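Local coordinates for osmolarity sensor protein EnvZ (Escherichia coli, PDB 5XGA) that probably senses osmotic conditions across the inner membrane as a histidine kinase, its periplasmic domain binding the detergent CHAPS in this crystal, at residues Ile53-Asn58 against Ile110-Pro115. Sequence-based numbering, arbitrary orientation.
Sequences ISLYSN and IWVRVP. With CPS (3-[(3-cholamidopropyl)dimethylammonio]-1-propanesulfonate), chain B.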
ATOM      1  N   ILE A  53       1.853  -5.766  -6.123  1.00 23.45           N
ATOM      2  CA  ILE A  53       1.774  -6.264  -4.762  1.00 23.37           C
ATOM      3  C   ILE A  53       2.209  -7.721  -4.692  1.00 24.59           C
ATOM      4  O   ILE A  53       1.750  -8.547  -5.485  1.00 21.81           O
ATOM      5  CB  ILE A  53       0.344  -6.139  -4.209  1.00 25.56           C
ATOM      6  CG1 ILE A  53       0.038  -4.685  -3.844  1.00 23.85           C
ATOM      7  CG2 ILE A  53       0.124  -7.095  -3.011  1.00 21.36           C
ATOM      8  CD1 ILE A  53      -1.444  -4.401  -3.650  1.00 23.60           C
ATOM      9  N   SER A  54       3.102  -8.021  -3.751  1.00 17.26           N
ATOM     10  CA  SER A  54       3.356  -9.396  -3.337  1.00 20.23           C
ATOM     11  C   SER A  54       2.859  -9.555  -1.917  1.00 22.73           C
ATOM     12  O   SER A  54       2.972  -8.619  -1.120  1.00 22.82           O
ATOM     13  CB  SER A  54       4.851  -9.744  -3.406  1.00 21.33           C
ATOM     14  OG  SER A  54       5.320  -9.697  -4.743  1.00 29.10           O
ATOM     15  N   LEU A  55       2.318 -10.732  -1.602  1.00 20.78           N
ATOM     16  CA  LEU A  55       1.859 -11.052  -0.247  1.00 24.04           C
ATOM     17  C   LEU A  55       2.820 -12.016   0.430  1.00 25.21           C
ATOM     18  O   LEU A  55       3.148 -13.062  -0.131  1.00 25.80           O
ATOM     19  CB  LEU A  55       0.462 -11.667  -0.271  1.00 17.35           C
ATOM     20  CG  LEU A  55      -0.626 -10.862  -0.970  1.00 22.41           C
ATOM     21  CD1 LEU A  55      -1.972 -11.579  -0.826  1.00 23.80           C
ATOM     22  CD2 LEU A  55      -0.701  -9.455  -0.384  1.00 19.68           C
ATOM     23  N   TYR A  56       3.247 -11.663   1.639  1.00 22.27           N
ATOM     24  CA  TYR A  56       4.227 -12.441   2.399  1.00 25.45           C
ATOM     25  C   TYR A  56       3.689 -12.906   3.744  1.00 31.05           C
ATOM     26  O   TYR A  56       3.019 -12.150   4.436  1.00 27.04           O
ATOM     27  CB  TYR A  56       5.479 -11.614   2.657  1.00 27.86           C
ATOM     28  CG  TYR A  56       6.418 -11.483   1.488  1.00 24.25           C
ATOM     29  CD1 TYR A  56       6.069 -10.738   0.368  1.00 23.73           C
ATOM     30  CD2 TYR A  56       7.669 -12.075   1.521  1.00 30.01           C
ATOM     31  CE1 TYR A  56       6.944 -10.603  -0.699  1.00 23.26           C
ATOM     32  CE2 TYR A  56       8.549 -11.953   0.454  1.00 28.32           C
ATOM     33  CZ  TYR A  56       8.181 -11.217  -0.651  1.00 25.90           C
ATOM     34  OH  TYR A  56       9.069 -11.088  -1.708  1.00 25.65           O
ATOM     35  N   SER A  57       4.009 -14.139   4.124  1.00 30.66           N
ATOM     36  CA  SER A  57       3.829 -14.562   5.512  1.00 34.16           C
ATOM     37  C   SER A  57       4.816 -13.797   6.376  1.00 27.36           C
ATOM     38  O   SER A  57       5.800 -13.268   5.870  1.00 28.81           O
ATOM     39  CB  SER A  57       4.051 -16.069   5.668  1.00 35.09           C
ATOM     40  OG  SER A  57       5.400 -16.394   5.405  1.00 33.32           O
ATOM     41  N   ASN A  58       4.564 -13.751   7.682  1.00 34.47           N
ATOM     42  CA  ASN A  58       5.483 -13.099   8.617  1.00 36.61           C
ATOM     43  C   ASN A  58       6.903 -13.640   8.499  1.00 39.13           C
ATOM     44  O   ASN A  58       7.879 -12.877   8.479  1.00 35.78           O
ATOM     45  CB  ASN A  58       4.979 -13.256  10.059  1.00 39.33           C
ATOM     46  CG  ASN A  58       3.645 -12.575  10.278  1.00 44.36           C
ATOM     47  OD1 ASN A  58       3.356 -11.560   9.648  1.00 38.86           O
ATOM     48  ND2 ASN A  58       2.819 -13.132  11.160  1.00 42.95           N
ATOM     49  N   ILE A 110      -0.465 -11.145   7.322  1.00 30.52           N
ATOM     50  CA  ILE A 110       0.055 -10.935   5.962  1.00 30.52           C
ATOM     51  C   ILE A 110       0.820  -9.612   5.863  1.00 32.82           C
ATOM     52  O   ILE A 110       0.323  -8.566   6.292  1.00 28.19           O
ATOM     53  CB  ILE A 110      -1.087 -10.922   4.899  1.00 31.94           C
ATOM     54  CG1 ILE A 110      -1.802 -12.270   4.846  1.00 32.51           C
ATOM     55  CG2 ILE A 110      -0.554 -10.540   3.519  1.00 29.76           C
ATOM     56  CD1 ILE A 110      -0.870 -13.438   4.571  1.00 40.36           C
ATOM     57  N   TRP A 111       2.023  -9.656   5.298  1.00 23.89           N
ATOM     58  CA  TRP A 111       2.707  -8.438   4.902  1.00 27.43           C
ATOM     59  C   TRP A 111       2.492  -8.164   3.413  1.00 27.78           C
ATOM     60  O   TRP A 111       2.623  -9.062   2.578  1.00 26.39           O
ATOM     61  CB  TRP A 111       4.203  -8.528   5.199  1.00 29.81           C
ATOM     62  CG  TRP A 111       4.546  -8.238   6.629  1.00 30.27           C
ATOM     63  CD1 TRP A 111       4.757  -9.150   7.621  1.00 33.67           C
ATOM     64  CD2 TRP A 111       4.715  -6.947   7.227  1.00 30.96           C
ATOM     65  NE1 TRP A 111       5.057  -8.507   8.800  1.00 28.79           N
ATOM     66  CE2 TRP A 111       5.038  -7.151   8.583  1.00 30.82           C
ATOM     67  CE3 TRP A 111       4.628  -5.635   6.746  1.00 25.94           C
ATOM     68  CZ2 TRP A 111       5.260  -6.098   9.467  1.00 28.82           C
ATOM     69  CZ3 TRP A 111       4.863  -4.589   7.623  1.00 25.80           C
ATOM     70  CH2 TRP A 111       5.162  -4.827   8.970  1.00 31.36           C
ATOM     71  N   VAL A 112       2.172  -6.920   3.090  1.00 23.25           N
ATOM     72  CA  VAL A 112       2.014  -6.494   1.701  1.00 23.60           C
ATOM     73  C   VAL A 112       3.299  -5.813   1.244  1.00 25.22           C
ATOM     74  O   VAL A 112       3.724  -4.825   1.849  1.00 21.21           O
ATOM     75  CB  VAL A 112       0.809  -5.533   1.547  1.00 23.58           C
ATOM     76  CG1 VAL A 112       0.784  -4.899   0.181  1.00 25.59           C
ATOM     77  CG2 VAL A 112      -0.504  -6.275   1.827  1.00 23.08           C
ATOM     78  N   ARG A 113       3.926  -6.354   0.200  1.00 17.08           N
ATOM     79  CA  ARG A 113       5.165  -5.780  -0.315  1.00 21.84           C
ATOM     80  C   ARG A 113       4.912  -5.048  -1.616  1.00 21.07           C
ATOM     81  O   ARG A 113       4.426  -5.639  -2.576  1.00 20.24           O
ATOM     82  CB  ARG A 113       6.227  -6.855  -0.544  1.00 20.59           C
ATOM     83  CG  ARG A 113       7.550  -6.270  -1.049  1.00 21.40           C
ATOM     84  CD  ARG A 113       8.447  -7.356  -1.616  1.00 23.47           C
ATOM     85  NE  ARG A 113       9.738  -6.810  -2.034  1.00 26.05           N
ATOM     86  CZ  ARG A 113      10.017  -6.404  -3.271  1.00 27.25           C
ATOM     87  NH1 ARG A 113       9.106  -6.485  -4.229  1.00 24.28           N
ATOM     88  NH2 ARG A 113      11.224  -5.920  -3.551  1.00 32.45           N
ATOM     89  N   VAL A 114       5.249  -3.761  -1.643  1.00 18.40           N
ATOM     90  CA  VAL A 114       5.020  -2.928  -2.823  1.00 17.94           C
ATOM     91  C   VAL A 114       6.244  -2.069  -3.118  1.00 26.08           C
ATOM     92  O   VAL A 114       6.547  -1.138  -2.375  1.00 21.73           O
ATOM     93  CB  VAL A 114       3.788  -2.002  -2.644  1.00 24.57           C
ATOM     94  CG1 VAL A 114       3.393  -1.372  -3.966  1.00 24.49           C
ATOM     95  CG2 VAL A 114       2.618  -2.781  -2.097  1.00 25.07           C
ATOM     96  N   PRO A 115       6.958  -2.390  -4.201  1.00 23.69           N
ATOM     97  CA  PRO A 115       8.079  -1.562  -4.664  1.00 26.07           C
ATOM     98  C   PRO A 115       7.608  -0.224  -5.204  1.00 24.52           C
ATOM     99  O   PRO A 115       6.595  -0.165  -5.914  1.00 22.07           O
ATOM    100  CB  PRO A 115       8.699  -2.404  -5.786  1.00 27.11           C
ATOM    101  CG  PRO A 115       7.547  -3.174  -6.326  1.00 34.87           C
ATOM    102  CD  PRO A 115       6.716  -3.531  -5.097  1.00 29.95           C
TER
HETATM  103  C1  CPS B 201      -5.155  -5.209   1.491  1.00 32.74           C
HETATM  104  C2  CPS B 201      -5.275  -6.613   0.948  1.00 30.99           C
HETATM  105  C3  CPS B 201      -7.800  -6.332   0.755  1.00 30.45           C
HETATM  106  C4  CPS B 201      -9.163  -6.938   0.995  1.00 26.03           C
HETATM  107  C5  CPS B 201      -9.261  -8.312   0.421  1.00 28.35           C
HETATM  108  C6  CPS B 201      -8.128  -9.130   0.981  1.00 29.46           C
HETATM  109  C7  CPS B 201      -8.385 -10.547   0.562  1.00 30.61           C
HETATM  110  C8  CPS B 201      -9.893 -10.611   0.646  1.00 33.34           C
HETATM  111  C9  CPS B 201     -10.403  -9.191   0.890  1.00 26.69           C
HETATM  112  C10 CPS B 201      -9.247  -8.167  -1.096  1.00 28.48           C
HETATM  113  C11 CPS B 201      -5.166  -6.511  -0.555  1.00 33.91           C
HETATM  114  C12 CPS B 201      -5.096  -5.179   3.006  1.00 28.58           C
HETATM  115  C13 CPS B 201      -3.909  -5.977   3.482  1.00 26.16           C
HETATM  116  C14 CPS B 201      -4.096  -7.420   3.039  1.00 24.08           C
HETATM  117  C15 CPS B 201      -4.168  -7.493   1.534  1.00 33.50           C
HETATM  118  C16 CPS B 201      -4.255  -8.942   1.086  1.00 28.15           C
HETATM  119  C17 CPS B 201      -5.657  -9.530   1.236  1.00 28.89           C
HETATM  120  C18 CPS B 201      -6.744  -8.598   0.662  1.00 29.23           C
HETATM  121  C19 CPS B 201      -6.650  -7.204   1.240  1.00 26.44           C
HETATM  122  C20 CPS B 201     -11.811  -8.977   0.293  1.00 36.82           C
HETATM  123  C21 CPS B 201     -12.314  -7.531   0.270  1.00 32.93           C
HETATM  124  C22 CPS B 201     -12.843  -9.884   0.956  1.00 41.06           C
HETATM  125  C23 CPS B 201     -14.199  -9.999   0.281  1.00 53.99           C
HETATM  126  C24 CPS B 201     -14.816 -11.359   0.586  1.00 66.55           C
HETATM  127  C25 CPS B 201     -15.492 -13.574  -0.256  1.00 78.87           C
HETATM  128  C26 CPS B 201     -15.438 -14.455  -1.519  1.00 87.41           C
HETATM  129  C27 CPS B 201     -15.942 -15.898  -1.331  1.00 90.01           C
HETATM  130  C28 CPS B 201     -17.268 -16.042  -3.307  1.00 81.85           C
HETATM  131  C29 CPS B 201     -14.937 -16.480  -3.439  1.00 78.64           C
HETATM  132  C30 CPS B 201     -16.270 -18.069  -2.283  1.00 84.82           C
HETATM  133  N1  CPS B 201     -14.918 -12.230  -0.421  1.00 78.32           N
HETATM  134  N2  CPS B 201     -16.128 -16.633  -2.598  1.00 88.92           N
HETATM  135  O1  CPS B 201     -15.223 -11.652   1.703  1.00 70.28           O
HETATM  136  O2  CPS B 201      -3.780  -5.821   4.895  1.00 28.18           O
HETATM  137  O3  CPS B 201      -5.891  -9.903   2.595  1.00 26.13           O
HETATM  138  O4  CPS B 201      -9.347  -7.034   2.384  1.00 27.49           O
HETATM  139  O   HOH W   1       6.265  -6.991  -4.272  1.00 25.15           O
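Tyr56 and Arg113 lie side by side on one face of an antiparallel strand pair, the arginine's aliphatic stem running alongside the phenol ring. Arg113 CD comes to 3.7 Å from Tyr56 CE1, and CB nestles beside the same ring atom; with CG anti to the backbone N (chi1 -178°) and the chain extended as far as NE, the stem follows the ring toward its hydroxyl. Beyond Tyr56, Asn58 turns its amide across the Trp111 indole, the planes 78° apart and OD1 3.4 Å from Trp111 CD1, while that oxygen's hydrogen bond goes to Lys103.

The opposite face, with Leu55 and Val112, is aliphatic. At its end Ile53 forks into the notch between two valines, CG1 3.7 Å from Val114 CG2 and CG2 against Val112 CG1. Leu55 CD2 fits between Ile110 CG2 and Val112 CG2, 3.9 Å from the latter, and both Leu55 CD2 and Val112 CG2 press against the steroid of the bound CPS, Val112 CG2 lying 3.8 Å from its C13.

Between the faces, Ser54 pairs with Arg113 and Tyr56 with Trp111 through four nearly straight backbone bonds, which join edge strand 54-57 to the sheet. Cut back to an alanine, Tyr56 would probably leave the arginine stem without its aromatic wall and Trp101 without its edge-to-face partner. A water bonded to Ser54 OG donates to Arg113 O and accepts from NH1 in the guanidinium plane, tying the arginine head back to the strand; the aliphatic face offers apolar surface, consistent with its holding the steroid body of CPS.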